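Local coordinates for protein NANS (YJHS), A 9-O-acetyl N-acetylneuraminic acid esterase (Escherichia coli O157:H7 EDL933, PDB 3PT5) that probably hydrolyses the 9-O-acetyl group of 9-O-acetyl-N-acetylneuraminate, a host sialic acid on which the bacterium can grow, at residues V104-F117 / R318-L331. Numbering follows the deposited sequence.
Sequences VGQALHIARKLLPF and RRGIISDRFVEAIL
The ammonium of Lys-113 is gripped by three groups of helix 315-335. NZ forms a salt bridge with Asp-324 OD1 (2.6 Å), meeting it from above the carboxylate plane. It also donates hydrogen bonds to Ser-323 OG and, at 2.8 Å, to Arg-319 O. The side chain, extended beyond CG, enters among Gly-320, Ser-323, Asp-324 and Val-327. Ser-323 OG, itself an acceptor here, donates to Arg-318 O at the start of the wider pi-type turn 318-322, which orients the hydroxyl so that its oxygen can accept from Lys-113. Beside it, Arg-319 lays its CG over one face of the His-109 ring in a CH-pi contact, 3.7 Å from the ring centroid; Asp-46 joins the two, its OD1 hydrogen-bonded to His-109 NE2 and its OD2 in a salt bridge with Arg-319 NH2. The two helices pack on the same side of the central, largely parallel sheet of this SGNH-hydrolase alpha/beta fold, crossing at -53°: Ala-111 and Leu-114 rest on strand 122-130, Phe-326 and Ile-330 on strand 182-189. Between the helices Ile-110 enters as a knob among Ser-323, Phe-326, Val-327 and Ile-330, its CG1 3.6 Å from Ser-323 CB. Farther along, Leu-114 CD2 touches Val-327, Ile-330 and Leu-331, and Leu-331 CD1 sits over a face of the Phe-117 ring. At the other end Arg-318 NH1 reaches a lone pair of Gln-106 OE1 at 2.8 Å, with amide and guanidinium nearly coplanar; Asn-31 O accepts from both Arg-318 NH1 and Gln-106 NE2.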
loop_
_atom_site.group_PDB
_atom_site.type_symbol
_atom_site.label_atom_id
_atom_site.label_comp_id
_atom_site.label_asym_id
_atom_site.label_seq_id
_atom_site.Cartn_x
_atom_site.Cartn_y
_atom_site.Cartn_z
ATOM N N VAL A 104 9.403 -1.904 5.775
ATOM C CA VAL A 104 8.284 -2.843 5.883
ATOM C C VAL A 104 6.968 -2.161 5.527
ATOM O O VAL A 104 6.684 -1.078 6.033
ATOM C CB VAL A 104 8.193 -3.394 7.311
ATOM C CG1 VAL A 104 6.996 -4.312 7.502
ATOM C CG2 VAL A 104 9.491 -4.172 7.641
ATOM N N GLY A 105 6.178 -2.817 4.675
ATOM C CA GLY A 105 4.831 -2.375 4.288
ATOM C C GLY A 105 3.801 -3.418 4.683
ATOM O O GLY A 105 4.139 -4.605 4.758
ATOM N N GLN A 106 2.546 -2.992 4.854
ATOM C CA GLN A 106 1.467 -3.858 5.328
ATOM C C GLN A 106 0.813 -4.743 4.279
ATOM O O GLN A 106 -0.053 -5.529 4.646
ATOM C CB GLN A 106 0.344 -3.039 5.997
ATOM C CG GLN A 106 -0.372 -2.029 5.061
ATOM C CD GLN A 106 0.258 -0.631 5.099
ATOM O OE1 GLN A 106 1.440 -0.490 5.431
ATOM N NE2 GLN A 106 -0.523 0.400 4.765
ATOM N N ALA A 107 1.147 -4.618 2.981
ATOM C CA ALA A 107 0.398 -5.393 1.956
ATOM C C ALA A 107 0.513 -6.900 2.264
ATOM O O ALA A 107 -0.469 -7.653 2.169
ATOM C CB ALA A 107 0.928 -5.104 0.566
ATOM N N LEU A 108 1.718 -7.334 2.660
ATOM C CA LEU A 108 1.936 -8.752 2.949
ATOM C C LEU A 108 1.027 -9.246 4.083
ATOM O O LEU A 108 0.488 -10.349 4.020
ATOM C CB LEU A 108 3.404 -9.021 3.297
ATOM C CG LEU A 108 3.752 -10.438 3.781
ATOM C CD1 LEU A 108 3.413 -11.471 2.683
ATOM C CD2 LEU A 108 5.237 -10.512 4.127
ATOM N N HIS A 109 0.875 -8.421 5.111
ATOM C CA HIS A 109 0.129 -8.781 6.315
ATOM C C HIS A 109 -1.360 -8.764 6.102
ATOM O O HIS A 109 -2.067 -9.602 6.660
ATOM C CB HIS A 109 0.555 -7.848 7.429
ATOM C CG HIS A 109 2.032 -7.760 7.532
ATOM N ND1 HIS A 109 2.751 -6.733 6.961
ATOM C CD2 HIS A 109 2.948 -8.648 8.002
ATOM C CE1 HIS A 109 4.042 -6.956 7.139
ATOM N NE2 HIS A 109 4.189 -8.106 7.767
ATOM N N ILE A 110 -1.811 -7.850 5.244
ATOM C CA ILE A 110 -3.220 -7.883 4.777
ATOM C C ILE A 110 -3.484 -9.201 4.069
ATOM O O ILE A 110 -4.383 -9.950 4.462
ATOM C CB ILE A 110 -3.556 -6.671 3.909
ATOM C CG1 ILE A 110 -3.481 -5.434 4.800
ATOM C CG2 ILE A 110 -4.948 -6.833 3.276
ATOM C CD1 ILE A 110 -3.476 -4.095 4.021
ATOM N N ALA A 111 -2.640 -9.520 3.090
ATOM C CA ALA A 111 -2.742 -10.756 2.350
ATOM C C ALA A 111 -2.709 -11.998 3.259
ATOM O O ALA A 111 -3.550 -12.904 3.089
ATOM C CB ALA A 111 -1.646 -10.802 1.293
ATOM N N ARG A 112 -1.765 -12.061 4.198
ATOM C CA ARG A 112 -1.654 -13.227 5.069
ATOM C C ARG A 112 -2.903 -13.361 5.923
ATOM O O ARG A 112 -3.395 -14.462 6.119
ATOM C CB ARG A 112 -0.393 -13.180 5.943
ATOM C CG ARG A 112 -0.343 -14.309 6.985
ATOM C CD ARG A 112 0.901 -14.200 7.862
ATOM N NE ARG A 112 1.915 -15.145 7.405
ATOM C CZ ARG A 112 2.788 -14.912 6.432
ATOM N NH1 ARG A 112 2.811 -13.734 5.812
ATOM N NH2 ARG A 112 3.644 -15.867 6.092
ATOM N N LYS A 113 -3.449 -12.233 6.378
ATOM C CA LYS A 113 -4.633 -12.295 7.248
ATOM C C LYS A 113 -5.932 -12.625 6.500
ATOM O O LYS A 113 -6.882 -13.125 7.105
ATOM C CB LYS A 113 -4.758 -11.025 8.101
ATOM C CG LYS A 113 -3.648 -10.934 9.149
ATOM C CD LYS A 113 -3.618 -9.549 9.836
ATOM C CE LYS A 113 -2.403 -9.440 10.783
ATOM N NZ LYS A 113 -2.463 -8.143 11.493
ATOM N N LEU A 114 -5.959 -12.365 5.191
ATOM C CA LEU A 114 -7.097 -12.741 4.319
ATOM C C LEU A 114 -7.064 -14.214 3.862
ATOM O O LEU A 114 -8.111 -14.828 3.633
ATOM C CB LEU A 114 -7.104 -11.873 3.077
ATOM C CG LEU A 114 -7.472 -10.398 3.157
ATOM C CD1 LEU A 114 -7.164 -9.732 1.795
ATOM C CD2 LEU A 114 -8.980 -10.247 3.509
ATOM N N LEU A 115 -5.863 -14.774 3.729
ATOM C CA LEU A 115 -5.703 -16.082 3.109
ATOM C C LEU A 115 -6.549 -17.166 3.771
ATOM O O LEU A 115 -7.099 -18.005 3.063
ATOM C CB LEU A 115 -4.212 -16.484 3.084
ATOM C CG LEU A 115 -3.798 -17.692 2.246
ATOM C CD1 LEU A 115 -3.875 -17.435 0.756
ATOM C CD2 LEU A 115 -2.397 -18.044 2.685
ATOM N N PRO A 116 -6.694 -17.146 5.122
ATOM C CA PRO A 116 -7.443 -18.287 5.681
ATOM C C PRO A 116 -8.899 -18.311 5.272
ATOM O O PRO A 116 -9.569 -19.337 5.433
ATOM C CB PRO A 116 -7.345 -18.062 7.191
ATOM C CG PRO A 116 -6.195 -17.173 7.390
ATOM C CD PRO A 116 -6.093 -16.317 6.190
ATOM N N PHE A 117 -9.387 -17.206 4.719
ATOM C CA PHE A 117 -10.800 -17.065 4.401
ATOM C C PHE A 117 -11.204 -17.394 2.962
ATOM O O PHE A 117 -12.390 -17.337 2.593
ATOM C CB PHE A 117 -11.220 -15.649 4.777
ATOM C CG PHE A 117 -11.162 -15.395 6.242
ATOM C CD1 PHE A 117 -12.201 -15.807 7.077
ATOM C CD2 PHE A 117 -10.063 -14.770 6.798
ATOM C CE1 PHE A 117 -12.139 -15.567 8.444
ATOM C CE2 PHE A 117 -9.999 -14.522 8.134
ATOM C CZ PHE A 117 -11.040 -14.921 8.972
ATOM N N ARG A 318 2.122 -1.822 11.107
ATOM C CA ARG A 318 1.692 -2.340 9.817
ATOM C C ARG A 318 1.386 -3.835 9.916
ATOM O O ARG A 318 0.359 -4.281 9.424
ATOM C CB ARG A 318 2.767 -2.049 8.782
ATOM C CG ARG A 318 2.817 -0.543 8.517
ATOM C CD ARG A 318 3.991 -0.203 7.626
ATOM N NE ARG A 318 4.351 1.224 7.688
ATOM C CZ ARG A 318 3.816 2.177 6.950
ATOM N NH1 ARG A 318 2.849 1.874 6.091
ATOM N NH2 ARG A 318 4.250 3.453 7.086
ATOM N N ARG A 319 2.236 -4.576 10.626
ATOM C CA ARG A 319 1.990 -6.004 10.943
ATOM C C ARG A 319 0.796 -6.260 11.821
ATOM O O ARG A 319 0.233 -7.369 11.817
ATOM C CB ARG A 319 3.185 -6.612 11.684
ATOM C CG ARG A 319 4.402 -6.775 10.859
ATOM C CD ARG A 319 5.554 -7.202 11.741
ATOM N NE ARG A 319 6.804 -7.028 11.016
ATOM C CZ ARG A 319 7.860 -6.393 11.484
ATOM N NH1 ARG A 319 7.841 -5.880 12.716
ATOM N NH2 ARG A 319 8.933 -6.294 10.718
ATOM N N GLY A 320 0.430 -5.263 12.618
ATOM C CA GLY A 320 -0.645 -5.419 13.587
ATOM C C GLY A 320 -1.930 -4.701 13.205
ATOM O O GLY A 320 -2.653 -5.120 12.308
ATOM N N ILE A 321 -2.215 -3.612 13.907
ATOM C CA ILE A 321 -3.529 -2.988 13.818
ATOM C C ILE A 321 -3.851 -2.507 12.410
ATOM O O ILE A 321 -5.004 -2.551 12.000
ATOM C CB ILE A 321 -3.660 -1.809 14.844
ATOM C CG1 ILE A 321 -5.094 -1.252 14.889
ATOM C CG2 ILE A 321 -2.667 -0.676 14.525
ATOM C CD1 ILE A 321 -6.181 -2.257 15.345
ATOM N N ILE A 322 -2.848 -2.045 11.653
ATOM C CA ILE A 322 -3.194 -1.486 10.317
ATOM C C ILE A 322 -3.725 -2.592 9.404
ATOM O O ILE A 322 -4.782 -2.468 8.781
ATOM C CB ILE A 322 -1.993 -0.775 9.661
ATOM C CG1 ILE A 322 -1.613 0.459 10.486
ATOM C CG2 ILE A 322 -2.248 -0.484 8.165
ATOM C CD1 ILE A 322 -0.328 1.067 10.087
ATOM N N SER A 323 -3.006 -3.708 9.332
ATOM C CA SER A 323 -3.476 -4.810 8.518
ATOM C C SER A 323 -4.703 -5.468 9.124
ATOM O O SER A 323 -5.567 -5.885 8.372
ATOM C CB SER A 323 -2.357 -5.814 8.239
ATOM O OG SER A 323 -1.703 -6.133 9.449
ATOM N N ASP A 324 -4.822 -5.477 10.461
ATOM C CA ASP A 324 -6.056 -5.966 11.104
ATOM C C ASP A 324 -7.258 -5.200 10.603
ATOM O O ASP A 324 -8.268 -5.797 10.254
ATOM C CB ASP A 324 -5.998 -5.804 12.626
ATOM C CG ASP A 324 -5.126 -6.830 13.301
ATOM O OD1 ASP A 324 -4.764 -7.845 12.683
ATOM O OD2 ASP A 324 -4.807 -6.609 14.509
ATOM N N ARG A 325 -7.147 -3.868 10.565
ATOM C CA ARG A 325 -8.339 -3.042 10.323
ATOM C C ARG A 325 -8.745 -3.121 8.852
ATOM O O ARG A 325 -9.948 -3.148 8.524
ATOM C CB ARG A 325 -8.090 -1.601 10.785
ATOM C CG ARG A 325 -8.058 -1.446 12.285
ATOM C CD ARG A 325 -9.474 -1.664 12.895
ATOM N NE ARG A 325 -10.265 -0.427 12.903
ATOM C CZ ARG A 325 -11.591 -0.332 13.084
ATOM N NH1 ARG A 325 -12.356 -1.405 13.197
ATOM N NH2 ARG A 325 -12.161 0.871 13.102
ATOM N N PHE A 326 -7.767 -3.169 7.947
ATOM C CA PHE A 326 -8.125 -3.396 6.536
ATOM C C PHE A 326 -8.809 -4.720 6.326
ATOM O O PHE A 326 -9.808 -4.769 5.618
ATOM C CB PHE A 326 -6.905 -3.313 5.613
ATOM C CG PHE A 326 -6.579 -1.903 5.204
ATOM C CD1 PHE A 326 -5.550 -1.202 5.832
ATOM C CD2 PHE A 326 -7.317 -1.280 4.201
ATOM C CE1 PHE A 326 -5.272 0.126 5.482
ATOM C CE2 PHE A 326 -7.036 0.050 3.847
ATOM C CZ PHE A 326 -6.025 0.744 4.504
ATOM N N VAL A 327 -8.252 -5.789 6.908
ATOM C CA VAL A 327 -8.825 -7.111 6.730
ATOM C C VAL A 327 -10.252 -7.160 7.315
ATOM O O VAL A 327 -11.150 -7.723 6.690
ATOM C CB VAL A 327 -7.902 -8.228 7.275
ATOM C CG1 VAL A 327 -8.604 -9.582 7.298
ATOM C CG2 VAL A 327 -6.597 -8.258 6.414
ATOM N N GLU A 328 -10.459 -6.572 8.485
ATOM C CA GLU A 328 -11.820 -6.499 9.053
ATOM C C GLU A 328 -12.776 -5.813 8.045
ATOM O O GLU A 328 -13.910 -6.270 7.822
ATOM C CB GLU A 328 -11.820 -5.688 10.346
ATOM C CG GLU A 328 -11.112 -6.284 11.551
ATOM C CD GLU A 328 -10.855 -5.202 12.624
ATOM O OE1 GLU A 328 -11.702 -4.271 12.738
ATOM O OE2 GLU A 328 -9.799 -5.263 13.324
ATOM N N ALA A 329 -12.333 -4.695 7.463
ATOM C CA ALA A 329 -13.171 -3.953 6.518
ATOM C C ALA A 329 -13.460 -4.695 5.220
ATOM O O ALA A 329 -14.582 -4.629 4.676
ATOM C CB ALA A 329 -12.588 -2.559 6.255
ATOM N N ILE A 330 -12.450 -5.390 4.710
ATOM C CA ILE A 330 -12.603 -6.120 3.468
ATOM C C ILE A 330 -13.555 -7.326 3.653
ATOM O O ILE A 330 -14.464 -7.523 2.863
ATOM C CB ILE A 330 -11.218 -6.593 2.978
ATOM C CG1 ILE A 330 -10.364 -5.393 2.547
ATOM C CG2 ILE A 330 -11.381 -7.625 1.856
ATOM C CD1 ILE A 330 -8.848 -5.787 2.435
ATOM N N LEU A 331 -13.375 -8.058 4.744
ATOM C CA LEU A 331 -14.242 -9.206 5.051
ATOM C C LEU A 331 -15.676 -8.767 5.264
ATOM O O LEU A 331 -16.607 -9.376 4.727
ATOM C CB LEU A 331 -13.737 -9.983 6.273
ATOM C CG LEU A 331 -12.374 -10.685 6.164
ATOM C CD1 LEU A 331 -11.975 -11.220 7.544
ATOM C CD2 LEU A 331 -12.375 -11.817 5.128
#